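Local coordinates for putative exported protein (Bordetella pertussis Tohama I, PDB 2PFY) that serves as a periplasmic solute receptor that binds pyroglutamic acid, probably delivering it to a tripartite ATP-independent transporter, at residues Ala13-Gln18 / Gln242-Lys247; Ala153-Ala158 / Gln274-Thr279. One frame throughout, in Å; residues are numbered along the deposited sequence.

Interaction 1: Ala13-Gln18 / Gln242-Lys247; sequences ANYLTQ and QTARAK
Within 242-247, T243 is the first to meet Y15, and it does so with its methyl: CG2 sits 3.6 Å from Y15 CD1 and 3.8 Å from Y15 CG, oblique to the ring plane. In the threonine CG2 lies anti to the backbone N, which brings the methyl against the tyrosine ring, while OG1 turns back along its own helix and bonds to R239 O. The two side chains lie alongside one another, pointing opposite ways, and the outer part of the ring continues over A244. There CB is 3.3 Å from Y15 OH and 4.0 Å from Y15 CZ, again obliquely; this is van der Waals packing on the far end of the ring. The hydroxyl itself donates to P119 O, a bond that fixes the end of the ring beside strand 112-119, whose P119 also touches A244. The contact thus packs the start of helix 15-30 on helix 223-257 at P119, the residue before W120 of the ligand pocket, which N14 and L16 also touch.

On the tyrosine's side, CG is wedged between the backbone N and the carbonyl carbon (chi1 74°), which throws the ring outward from the first turn of helix 15-30. That turn is closed by N14 at the N-cap. Its OD1 takes T17 N at 3.1 Å, in the carbonyl plane on a lone pair (N-H...O angle 155°), and L16 N at 2.7 Å in a weak, bent bond; its ND2 reaches D189.

No hydrogen bond joins the two segments here. One methyl and one small alanine side chain meet an aromatic ring, so cohesion between them is apolar, while polar bonds to other parts of the chain settle where the ring and the threonine methyl lie.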
loop_
_atom_site.group_PDB
_atom_site.type_symbol
_atom_site.label_atom_id
_atom_site.label_comp_id
_atom_site.label_asym_id
_atom_site.label_seq_id
_atom_site.Cartn_x
_atom_site.Cartn_y
_atom_site.Cartn_z
ATOM N N ALA A 13 1.519 -14.816 -4.877
ATOM C CA ALA A 13 0.377 -14.416 -5.754
ATOM C C ALA A 13 0.428 -12.938 -6.207
ATOM O O ALA A 13 0.018 -12.593 -7.322
ATOM C CB ALA A 13 -0.983 -14.675 -5.038
ATOM N N ASN A 14 0.929 -12.077 -5.328
ATOM C CA ASN A 14 0.727 -10.654 -5.419
ATOM C C ASN A 14 1.703 -9.999 -6.364
ATOM O O ASN A 14 2.872 -10.358 -6.373
ATOM C CB ASN A 14 0.849 -10.043 -4.007
ATOM C CG ASN A 14 0.805 -8.542 -4.030
ATOM O OD1 ASN A 14 1.850 -7.870 -4.158
ATOM N ND2 ASN A 14 -0.410 -7.987 -3.877
ATOM N N TYR A 15 1.255 -9.047 -7.164
ATOM C CA TYR A 15 2.154 -8.485 -8.204
ATOM C C TYR A 15 3.251 -7.574 -7.632
ATOM O O TYR A 15 4.298 -7.416 -8.246
ATOM C CB TYR A 15 1.385 -7.791 -9.343
ATOM C CG TYR A 15 0.783 -6.440 -8.988
ATOM C CD1 TYR A 15 1.552 -5.269 -9.027
ATOM C CD2 TYR A 15 -0.568 -6.335 -8.611
ATOM C CE1 TYR A 15 0.991 -4.013 -8.700
ATOM C CE2 TYR A 15 -1.148 -5.095 -8.292
ATOM C CZ TYR A 15 -0.369 -3.943 -8.349
ATOM O OH TYR A 15 -0.958 -2.734 -8.009
ATOM N N LEU A 16 3.015 -6.990 -6.463
ATOM C CA LEU A 16 4.043 -6.150 -5.816
ATOM C C LEU A 16 5.181 -7.020 -5.341
ATOM O O LEU A 16 6.356 -6.641 -5.472
ATOM C CB LEU A 16 3.440 -5.356 -4.643
ATOM C CG LEU A 16 2.453 -4.273 -5.123
ATOM C CD1 LEU A 16 1.694 -3.668 -3.910
ATOM C CD2 LEU A 16 3.175 -3.156 -5.930
ATOM N N THR A 17 4.827 -8.186 -4.790
ATOM C CA THR A 17 5.811 -9.195 -4.427
ATOM C C THR A 17 6.586 -9.708 -5.649
ATOM O O THR A 17 7.808 -9.832 -5.580
ATOM C CB THR A 17 5.158 -10.356 -3.651
ATOM O OG1 THR A 17 4.734 -9.871 -2.386
ATOM C CG2 THR A 17 6.126 -11.545 -3.407
ATOM N N GLN A 18 5.893 -9.988 -6.753
ATOM C CA GLN A 18 6.573 -10.419 -7.981
ATOM C C GLN A 18 7.461 -9.305 -8.520
ATOM O O GLN A 18 8.554 -9.548 -9.023
ATOM C CB GLN A 18 5.556 -10.908 -9.056
ATOM C CG GLN A 18 4.937 -12.251 -8.698
ATOM C CD GLN A 18 5.994 -13.325 -8.336
ATOM O OE1 GLN A 18 6.994 -13.484 -9.047
ATOM N NE2 GLN A 18 5.782 -14.039 -7.214
ATOM N N GLN A 242 3.172 0.480 -14.344
ATOM C CA GLN A 242 2.572 -0.130 -15.563
ATOM C C GLN A 242 1.677 -1.361 -15.214
ATOM O O GLN A 242 0.595 -1.577 -15.781
ATOM C CB GLN A 242 3.665 -0.603 -16.524
ATOM C CG GLN A 242 4.553 0.488 -17.129
ATOM C CD GLN A 242 5.760 -0.087 -17.926
ATOM O OE1 GLN A 242 6.066 -1.298 -17.866
ATOM N NE2 GLN A 242 6.429 0.785 -18.681
ATOM N N THR A 243 2.158 -2.185 -14.302
ATOM C CA THR A 243 1.422 -3.408 -13.937
ATOM C C THR A 243 0.094 -3.081 -13.256
ATOM O O THR A 243 -0.936 -3.663 -13.602
ATOM C CB THR A 243 2.301 -4.313 -13.031
ATOM O OG1 THR A 243 3.460 -4.680 -13.782
ATOM C CG2 THR A 243 1.554 -5.592 -12.636
ATOM N N ALA A 244 0.124 -2.155 -12.296
ATOM C CA ALA A 244 -1.092 -1.739 -11.590
ATOM C C ALA A 244 -2.133 -1.236 -12.579
ATOM O O ALA A 244 -3.303 -1.700 -12.567
ATOM C CB ALA A 244 -0.778 -0.674 -10.532
ATOM N N ARG A 245 -1.724 -0.315 -13.454
ATOM C CA ARG A 245 -2.608 0.159 -14.524
ATOM C C ARG A 245 -3.100 -0.982 -15.412
ATOM O O ARG A 245 -4.293 -1.069 -15.720
ATOM C CB ARG A 245 -1.898 1.202 -15.416
ATOM C CG ARG A 245 -1.670 2.559 -14.767
ATOM C CD ARG A 245 -0.928 3.454 -15.745
ATOM N NE ARG A 245 -0.514 4.723 -15.108
ATOM C CZ ARG A 245 -1.288 5.788 -15.034
ATOM N NH1 ARG A 245 -2.517 5.735 -15.582
ATOM N NH2 ARG A 245 -0.838 6.900 -14.426
ATOM N N ALA A 246 -2.193 -1.850 -15.845
ATOM C CA ALA A 246 -2.585 -2.910 -16.775
ATOM C C ALA A 246 -3.479 -3.990 -16.154
ATOM O O ALA A 246 -4.228 -4.687 -16.880
ATOM C CB ALA A 246 -1.364 -3.553 -17.398
ATOM N N LYS A 247 -3.394 -4.155 -14.837
ATOM C CA LYS A 247 -4.029 -5.343 -14.198
ATOM C C LYS A 247 -5.298 -5.052 -13.438
ATOM O O LYS A 247 -6.004 -5.981 -13.092
ATOM C CB LYS A 247 -3.070 -6.115 -13.279
ATOM C CG LYS A 247 -1.966 -6.925 -14.026
ATOM C CD LYS A 247 -2.475 -7.716 -15.249
ATOM C CE LYS A 247 -1.351 -8.506 -15.928
ATOM N NZ LYS A 247 -1.873 -9.524 -16.907
#

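Interaction 2: Ala153-Ala158 / Gln274-Thr279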
loop_
_atom_site.group_PDB
_atom_site.type_symbol
_atom_site.label_atom_id
_atom_site.label_comp_id
_atom_site.label_asym_id
_atom_site.label_seq_id
_atom_site.Cartn_x
_atom_site.Cartn_y
_atom_site.Cartn_z
ATOM N N ALA A 153 -12.513 4.383 8.870
ATOM C CA ALA A 153 -13.573 3.468 9.255
ATOM C C ALA A 153 -14.419 4.034 10.393
ATOM O O ALA A 153 -15.632 3.869 10.387
ATOM C CB ALA A 153 -13.007 2.109 9.650
ATOM N N ALA A 154 -13.766 4.677 11.359
ATOM C CA ALA A 154 -14.448 5.276 12.505
ATOM C C ALA A 154 -15.384 6.392 12.013
ATOM O O ALA A 154 -16.561 6.441 12.398
ATOM C CB ALA A 154 -13.445 5.806 13.509
ATOM N N LEU A 155 -14.877 7.235 11.116
ATOM C CA LEU A 155 -15.680 8.282 10.490
ATOM C C LEU A 155 -16.861 7.767 9.666
ATOM O O LEU A 155 -17.861 8.482 9.482
ATOM C CB LEU A 155 -14.797 9.175 9.636
ATOM C CG LEU A 155 -13.730 9.982 10.380
ATOM C CD1 LEU A 155 -12.855 10.667 9.363
ATOM C CD2 LEU A 155 -14.361 10.980 11.358
HETATM N N MSE A 156 -16.740 6.542 9.164
HETATM C CA MSE A 156 -17.830 5.899 8.437
HETATM C C MSE A 156 -18.952 5.421 9.380
HETATM O O MSE A 156 -20.042 5.077 8.923
HETATM C CB MSE A 156 -17.302 4.706 7.623
HETATM C CG MSE A 156 -16.524 5.065 6.379
HETATM SE SE MSE A 156 -15.529 3.515 5.690
HETATM C CE MSE A 156 -16.849 2.096 5.579
ATOM N N GLY A 157 -18.670 5.390 10.686
ATOM C CA GLY A 157 -19.591 4.847 11.679
ATOM C C GLY A 157 -19.425 3.361 11.901
ATOM O O GLY A 157 -20.255 2.730 12.573
ATOM N N ALA A 158 -18.360 2.783 11.323
ATOM C CA ALA A 158 -18.090 1.358 11.466
ATOM C C ALA A 158 -17.186 1.154 12.670
ATOM O O ALA A 158 -16.713 2.129 13.243
ATOM C CB ALA A 158 -17.428 0.812 10.184
ATOM N N GLN A 274 -16.813 11.113 -0.069
ATOM C CA GLN A 274 -16.268 12.415 -0.477
ATOM C C GLN A 274 -16.249 13.401 0.701
ATOM O O GLN A 274 -15.270 14.124 0.899
ATOM C CB GLN A 274 -17.037 12.997 -1.678
ATOM C CG GLN A 274 -16.695 12.293 -3.031
ATOM C CD GLN A 274 -17.745 12.481 -4.145
ATOM O OE1 GLN A 274 -18.699 13.257 -4.006
ATOM N NE2 GLN A 274 -17.564 11.761 -5.255
ATOM N N ALA A 275 -17.324 13.418 1.480
ATOM C CA ALA A 275 -17.378 14.256 2.692
ATOM C C ALA A 275 -16.353 13.779 3.732
ATOM O O ALA A 275 -15.673 14.615 4.355
ATOM C CB ALA A 275 -18.794 14.311 3.285
ATOM N N ILE A 276 -16.215 12.449 3.880
ATOM C CA ILE A 276 -15.176 11.879 4.743
ATOM C C ILE A 276 -13.760 12.293 4.299
ATOM O O ILE A 276 -12.913 12.576 5.143
ATOM C CB ILE A 276 -15.318 10.340 4.918
ATOM C CG1 ILE A 276 -16.492 10.028 5.858
ATOM C CG2 ILE A 276 -14.022 9.702 5.460
ATOM C CD1 ILE A 276 -16.814 8.584 5.960
ATOM N N GLY A 277 -13.534 12.330 2.976
ATOM C CA GLY A 277 -12.288 12.773 2.372
ATOM C C GLY A 277 -11.960 14.229 2.649
ATOM O O GLY A 277 -10.801 14.567 2.937
ATOM N N ALA A 278 -12.979 15.089 2.555
ATOM C CA ALA A 278 -12.851 16.513 2.916
ATOM C C ALA A 278 -12.409 16.699 4.376
ATOM O O ALA A 278 -11.476 17.457 4.652
ATOM C CB ALA A 278 -14.174 17.276 2.640
ATOM N N THR A 279 -13.059 15.994 5.298
ATOM C CA THR A 279 -12.663 16.020 6.707
ATOM C C THR A 279 -11.211 15.560 6.891
ATOM O O THR A 279 -10.408 16.226 7.556
ATOM C CB THR A 279 -13.578 15.101 7.532
ATOM O OG1 THR A 279 -14.932 15.501 7.347
ATOM C CG2 THR A 279 -13.243 15.132 8.996
#
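A153 O is gripped twice, by A158 N at 3.1 Å and, weakly, by M156 N at 3.1 Å, and so ties down the turn that presents L155 and M156 to I276. G157 N adds a bond to A154 O of 2.9 Å. With G157 at positive phi (88°), the bonds back into the last turn form a Schellman motif, the classic C-terminal finish of a helix.

I276 carries the contact from helix 267-287. Its CG1 stands beside the backbone N with chi2 extended (173°), so CD1 reaches into the end of the other helix, 3.6 Å from CG of M156, a selenomethionine, and 3.7 Å from L155 O. Here the isoleucine runs nearly perpendicular to the selenomethionine, which beyond CG bends at chi3 (51°) and turns off from the isoleucine. The second branch, CG2, faces L155 CD1 at 4.2 Å, leucine and isoleucine lying side by side, pointing opposite ways. One turn further along, T279 CG2 lies 4.5 Å from the same L155 CD1 and prolongs this looser, partly exposed edge. Side chain meets side chain only through carbon atoms, one methyl also lying against the L155 carbonyl oxygen, and no hydrogen bond crosses.

The isoleucine also touches L134, which M156 shares, while M156 continues onto L137 and onto F142 of strand 141-144. A153 and A154 pack on P160 of strand 159-162, and the G157 backbone bonds to G139. Helix 267-287 is thus laid near the C-terminal end of helix 147-155, the helix of the beta-alpha-beta crossover that links parallel strands 141-144 and 159-162.

In the fold
Interactions 1 and 2 lie on opposite sides of the chain's centre, their own centres 29 Å apart and their nearest atoms about 19 Å apart, without touching. Their segments alternate along the chain, as expected of a periplasmic binding protein whose lobes are woven from several chain passages. Interaction 1 is nearer the ligand: the Y15 side chain is about 7 Å from the bound pyroglutamic acid, and N14 and L16 touch W120 of the pocket. At interaction 2, the M156 side chain is about 14 Å from the ligand; M156 rests on F142, next to the pocket residue R143. Neither contact supplies a pocket residue itself.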